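Side-chain contacts in exodeoxyribonuclease III (Methanosarcina mazei, PDB 5J8N), which probably acts as a magnesium-dependent DNA repair nuclease, cutting DNA at abasic sites and trimming duplex DNA from its 3' ends: residues S8-G13 with C149-T154; M169-G172 with E176-A179; P241-M244 with C249-G252. The protein carries 3 engineered substitutions. One frame throughout, in Å; residues are numbered along the deposited sequence.

Contact 1. Residues S8-G13 with C149-T154; sequences SWNVNG and CGDVNT. With MG (magnesium ion), chain B.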
# COMPACT_ATOMS: atom_id res chain seq x y z
N SER A 8 5.34 4.29 -1.04
CA SER A 8 4.01 3.99 -0.56
C SER A 8 4.02 4.02 0.95
O SER A 8 4.94 3.43 1.57
CB SER A 8 3.62 2.62 -1.07
OG SER A 8 2.33 2.19 -0.57
N TRP A 9 3.06 4.69 1.56
CA TRP A 9 3.13 4.91 2.98
C TRP A 9 1.74 4.97 3.60
O TRP A 9 0.95 5.85 3.23
CB TRP A 9 3.88 6.24 3.26
CG TRP A 9 4.26 6.45 4.72
CD1 TRP A 9 4.30 5.52 5.74
CD2 TRP A 9 4.71 7.69 5.29
NE1 TRP A 9 4.78 6.13 6.93
CE2 TRP A 9 5.05 7.45 6.64
CE3 TRP A 9 4.92 8.95 4.74
CZ2 TRP A 9 5.50 8.46 7.49
CZ3 TRP A 9 5.41 9.95 5.57
CH2 TRP A 9 5.68 9.69 6.95
N ASN A 10 1.47 4.12 4.60
CA ASN A 10 0.27 4.31 5.43
C ASN A 10 0.62 5.34 6.50
O ASN A 10 1.52 5.08 7.34
CB ASN A 10 -0.16 2.98 6.07
CG ASN A 10 -1.31 3.16 7.04
OD1 ASN A 10 -1.40 4.16 7.76
ND2 ASN A 10 -2.23 2.16 7.07
N VAL A 11 -0.02 6.50 6.39
CA VAL A 11 0.32 7.66 7.19
C VAL A 11 -0.43 7.76 8.50
O VAL A 11 -0.13 8.61 9.34
CB VAL A 11 0.13 8.96 6.40
CG1 VAL A 11 1.18 9.05 5.27
CG2 VAL A 11 -1.26 9.12 5.84
N ASN A 12 -1.44 6.89 8.68
CA ASN A 12 -2.24 6.84 9.93
C ASN A 12 -2.87 8.21 10.26
O ASN A 12 -3.01 8.60 11.41
CB ASN A 12 -1.41 6.33 11.14
CG ASN A 12 -2.29 5.66 12.22
OD1 ASN A 12 -3.28 4.93 11.90
ND2 ASN A 12 -1.87 5.80 13.45
N GLY A 13 -3.38 8.84 9.20
CA GLY A 13 -3.98 10.15 9.25
C GLY A 13 -3.13 11.20 8.55
O GLY A 13 -2.03 11.58 9.03
N CYS A 149 0.46 -1.36 -4.72
CA CYS A 149 1.16 -1.01 -3.46
C CYS A 149 0.13 -0.74 -2.39
O CYS A 149 -0.99 -0.25 -2.64
CB CYS A 149 2.05 0.22 -3.64
SG CYS A 149 1.23 1.75 -4.18
N GLY A 150 0.59 -0.95 -1.16
CA GLY A 150 -0.21 -0.49 -0.04
C GLY A 150 -0.07 -1.39 1.15
O GLY A 150 0.88 -2.18 1.30
N ASP A 151 -1.02 -1.20 2.06
CA ASP A 151 -1.03 -1.83 3.37
C ASP A 151 -1.94 -3.02 3.27
O ASP A 151 -3.17 -2.86 3.20
CB ASP A 151 -1.50 -0.81 4.38
CG ASP A 151 -1.68 -1.34 5.75
OD1 ASP A 151 -1.37 -2.51 6.03
OD2 ASP A 151 -2.17 -0.54 6.61
N VAL A 152 -1.33 -4.20 3.22
CA VAL A 152 -2.08 -5.45 3.08
C VAL A 152 -2.66 -5.85 4.44
O VAL A 152 -3.57 -6.69 4.50
CB VAL A 152 -1.10 -6.51 2.52
CG1 VAL A 152 -1.72 -7.90 2.45
CG2 VAL A 152 -0.63 -6.05 1.13
N ASN A 153 -2.13 -5.31 5.54
CA ASN A 153 -2.62 -5.65 6.89
C ASN A 153 -2.45 -7.13 7.22
O ASN A 153 -3.13 -7.64 8.12
CB ASN A 153 -4.07 -5.18 7.12
CG ASN A 153 -4.13 -3.84 7.82
OD1 ASN A 153 -3.49 -3.65 8.85
ND2 ASN A 153 -4.82 -2.87 7.21
N THR A 154 -1.47 -7.78 6.55
CA THR A 154 -1.09 -9.16 6.85
C THR A 154 0.40 -9.32 6.66
O THR A 154 0.94 -8.74 5.69
CB THR A 154 -1.85 -10.16 5.89
OG1 THR A 154 -3.26 -10.03 6.10
CG2 THR A 154 -1.47 -11.62 6.18
MG MG B . -3.69 3.10 11.04
O HOH W 1 -1.77 3.20 10.24
O HOH W 2 -2.91 2.05 12.56
O HOH W 3 -5.54 3.05 11.96
O HOH W 4 -4.12 1.32 9.92
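N10 and D151 make the one hydrogen bond between S8-G13 and C149-T154. N10 ND2 donates a hydrogen bond to D151 OD2 over 2.7 Å, and the bond is bent, with an angle of 138° at the hydrogen. It reaches OD2 on the anti side, somewhat out of the carboxylate plane. The amide and carboxylate planes are turned 59° against each other. Both side chains start alike: CG lies anti to the backbone N in N10 and in D151 (chi1 175° in each), which carries the two polar ends toward one another.

Two further bonds hold these groups from within their own segments. The backbone N of N12 donates to N10 OD1 at 2.9 Å, closing an Asx turn just after strand 3-10. The backbone N of N153 makes a weak bond to D151 OD1.

This is the centre of the DNase I-like fold, where strands 3-10 and 146-149 of the two facing sheets bring their C-terminal ends together. N10, D151 and N153 are predicted metal ligands. D151 is also the predicted proton donor/acceptor and N153 the predicted transition-state stabiliser. H248 and D222 lie beside D151.

The magnesium is bound by N12 OD1 at 2.1 Å, by four waters and by E38. Water 1, one of the four, donates to N10 OD1 at 2.7 Å. N10 is thus a second-shell residue here, joining the metal's water shell to D151.

Packing is confined to the start of the segments. S8 OG lies 3.7 Å from C149 CB, and its hydrogen bond goes to Q37.

Contact 2. Residues M169-G172 with E176-A179; sequences MISG and EERA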
# COMPACT_ATOMS: atom_id res chain seq x y z
N MET A 169 -3.19 -16.22 16.47
CA MET A 169 -4.64 -16.08 16.66
C MET A 169 -5.12 -14.65 16.37
O MET A 169 -6.28 -14.31 16.65
CB MET A 169 -5.04 -16.49 18.08
CG MET A 169 -4.72 -17.93 18.39
SD MET A 169 -5.62 -18.51 19.82
CE MET A 169 -4.81 -17.60 21.12
N ILE A 170 -4.22 -13.81 15.88
CA ILE A 170 -4.51 -12.40 15.66
C ILE A 170 -4.63 -12.09 14.18
O ILE A 170 -3.72 -12.42 13.42
CB ILE A 170 -3.39 -11.49 16.24
CG1 ILE A 170 -3.22 -11.71 17.75
CG2 ILE A 170 -3.64 -9.97 15.92
CD1 ILE A 170 -4.48 -11.50 18.52
N SER A 171 -5.74 -11.48 13.76
CA SER A 171 -5.84 -11.01 12.37
C SER A 171 -4.64 -10.14 12.01
O SER A 171 -4.28 -9.20 12.75
CB SER A 171 -7.16 -10.24 12.16
OG SER A 171 -7.19 -9.72 10.80
N GLY A 172 -4.00 -10.47 10.89
CA GLY A 172 -2.67 -9.96 10.58
C GLY A 172 -1.74 -11.15 10.38
O GLY A 172 -0.78 -11.07 9.62
N GLU A 176 -5.52 -18.31 7.39
CA GLU A 176 -6.31 -18.06 6.21
C GLU A 176 -5.89 -16.79 5.47
O GLU A 176 -6.00 -16.69 4.25
CB GLU A 176 -7.80 -18.02 6.59
CG GLU A 176 -8.09 -17.03 7.73
CD GLU A 176 -8.13 -17.66 9.14
OE1 GLU A 176 -9.02 -17.23 9.94
OE2 GLU A 176 -7.33 -18.58 9.49
N GLU A 177 -5.42 -15.80 6.21
CA GLU A 177 -4.94 -14.58 5.59
C GLU A 177 -3.62 -14.84 4.82
O GLU A 177 -3.42 -14.36 3.68
CB GLU A 177 -4.73 -13.50 6.63
CG GLU A 177 -6.02 -13.10 7.32
CD GLU A 177 -5.77 -12.27 8.55
OE1 GLU A 177 -4.85 -12.60 9.34
OE2 GLU A 177 -6.50 -11.27 8.73
N ARG A 178 -2.72 -15.56 5.48
CA ARG A 178 -1.44 -15.94 4.88
C ARG A 178 -1.69 -16.81 3.65
O ARG A 178 -1.00 -16.64 2.62
CB ARG A 178 -0.60 -16.68 5.91
CG ARG A 178 -0.26 -15.79 7.14
CD ARG A 178 0.36 -16.63 8.24
NE ARG A 178 1.63 -17.19 7.76
CZ ARG A 178 2.27 -18.20 8.35
NH1 ARG A 178 1.77 -18.78 9.46
NH2 ARG A 178 3.42 -18.62 7.84
N ALA A 179 -2.70 -17.69 3.73
CA ALA A 179 -3.02 -18.61 2.63
C ALA A 179 -3.52 -17.77 1.46
O ALA A 179 -3.25 -18.09 0.28
CB ALA A 179 -4.05 -19.65 3.04
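E177 OE2 is gripped by several groups. S171 OG donates to it at 2.7 Å, on its syn lone pair, and K125 of helix 119-141 forms a salt bridge with it. The backbone N of G172 adds a weak bond to OE2 at 3.4 Å. That same N-H points mainly at the other oxygen: G172 N to E177 OE1 is 2.8 Å, with an angle of 160° at the hydrogen. It meets OE1 on the syn side, 20° out of the carboxylate plane. OE1 also accepts from the backbone N of L174.

The chain here enters helix 175-186, and the carboxylate of a first-turn residue reaches back to the backbone of the loop before it. The E177 side chain is extended beyond CG, long enough to span from the helix to S171 and G172. Putting an alanine here would remove the carboxylate and would probably leave S171 OG and the loop N-H groups of G172 and L174 without this acceptor, and K125 without this counter-charge.

S171 turns OG anti to its own N (chi1 176°), facing OE2. L122 and M126 of helix 119-141 touch the E177 side chain, so the buried carboxylate lies between that helix and the loop.

Contact 3. Residues P241-M244 with C249-G252; sequences PEIM and CPVG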
# COMPACT_ATOMS: atom_id res chain seq x y z
N PRO A 241 12.72 2.44 7.00
CA PRO A 241 12.45 2.50 8.44
C PRO A 241 12.93 3.82 9.07
O PRO A 241 12.54 4.11 10.22
CB PRO A 241 13.22 1.28 9.00
CG PRO A 241 14.32 1.03 7.99
CD PRO A 241 13.72 1.41 6.66
N GLU A 242 13.74 4.59 8.37
CA GLU A 242 14.22 5.88 8.88
C GLU A 242 13.16 6.97 8.74
O GLU A 242 13.36 8.04 9.31
CB GLU A 242 15.54 6.30 8.19
CG GLU A 242 15.38 6.72 6.69
CD GLU A 242 15.35 5.59 5.66
OE1 GLU A 242 15.60 5.87 4.48
OE2 GLU A 242 15.09 4.42 6.01
N ILE A 243 12.06 6.72 8.06
CA ILE A 243 11.03 7.76 7.89
C ILE A 243 9.98 7.62 8.97
O ILE A 243 9.29 6.59 9.05
CB ILE A 243 10.40 7.68 6.49
CG1 ILE A 243 11.51 7.95 5.46
CG2 ILE A 243 9.22 8.71 6.35
CD1 ILE A 243 11.09 7.93 4.04
N MET A 244 9.89 8.64 9.82
CA MET A 244 9.06 8.67 11.03
C MET A 244 7.75 9.35 10.75
O MET A 244 7.57 9.95 9.70
CB MET A 244 9.82 9.40 12.17
CG MET A 244 11.25 8.83 12.41
SD MET A 244 11.26 7.06 12.72
CE MET A 244 10.60 6.80 14.30
N CYS A 249 6.15 2.55 8.37
CA CYS A 249 7.11 3.31 7.55
C CYS A 249 6.83 3.04 6.09
O CYS A 249 6.13 2.10 5.75
CB CYS A 249 8.58 2.95 7.91
SG CYS A 249 9.10 1.32 7.34
N PRO A 250 7.38 3.84 5.20
CA PRO A 250 7.14 3.62 3.76
C PRO A 250 7.87 2.41 3.23
O PRO A 250 8.86 1.94 3.82
CB PRO A 250 7.71 4.89 3.09
CG PRO A 250 7.80 5.92 4.22
CD PRO A 250 8.12 5.10 5.45
N VAL A 251 7.39 1.96 2.08
CA VAL A 251 8.05 0.99 1.23
C VAL A 251 8.09 1.50 -0.18
O VAL A 251 7.43 2.49 -0.51
CB VAL A 251 7.32 -0.42 1.30
CG1 VAL A 251 7.30 -0.95 2.72
CG2 VAL A 251 5.89 -0.33 0.76
N GLY A 252 8.93 0.93 -1.02
CA GLY A 252 8.97 1.46 -2.37
C GLY A 252 9.60 0.53 -3.36
O GLY A 252 10.12 -0.52 -3.01
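I243, P250 and C249 bury the most surface between P241-M244 and C249-G252. The contact is apolar packing at a turn of the chain.

I243 meets the proline ring of P250. Its CB lies 3.6 Å from P250 CD. The CG2 branch approaches P250 CG at 3.8 Å. I243 CD1 lies 3.9 Å from P250 CG. The isoleucine therefore touches the ring along its CG-CD side, with both branches sharing P250 CG. The two side chains are set at an angle to each other. CG1 of I243 is anti to the carbonyl carbon (chi1 -63°) and CG2 is anti to the backbone N, which lets both branches reach the ring.

C249 faces the other part of the loop. Its SG lies between the backbone N and the carbonyl carbon (chi1 73°). This carries the sulfur to the backbone of P241: C249 SG is 3.7 Å from P241 CA. C249 CB meets the carbonyl of I243, with I243 O at 3.9 Å.

P241 brings less of its ring into the contact: its CB is 4.4 Å from C249 SG. R213 binds the carbonyl oxygens of both P241 and I243, so it fastens the same loop and also touches C249. The loop closed here carries D247 and H248, directly before C249. Both are predicted to bind metal, and H248 is also the predicted proton acceptor.

The loop joins strands 234-239 and 251-256, antiparallel neighbours at one side of the six-stranded sheet. I243 and P250 both pack on W9 of strand 3-10, while C249 lies against I239 of strand 234-239.

Overall arrangement
From the N terminus, strand 3-10 supplies the first half of contact 1. Its partner comes 136 residues later, after strand 146-149, so contact 1 spans a long stretch of the chain and joins the two sheets. Contact 2 follows, closing a short local loop onto helix 175-186. Contact 3 comes last and closes the loop between strands 234-239 and 251-256. The three run in series; none nests or crosses. T154 of contact 1 packs on G172 and E177 of contact 2. Contacts 1 and 3 share a sheet: strands 3-10 and 251-256 are neighbours, and W9 packs against M244 and P250. Contacts 2 and 3 do not touch, their nearest atoms being about 15 Å apart.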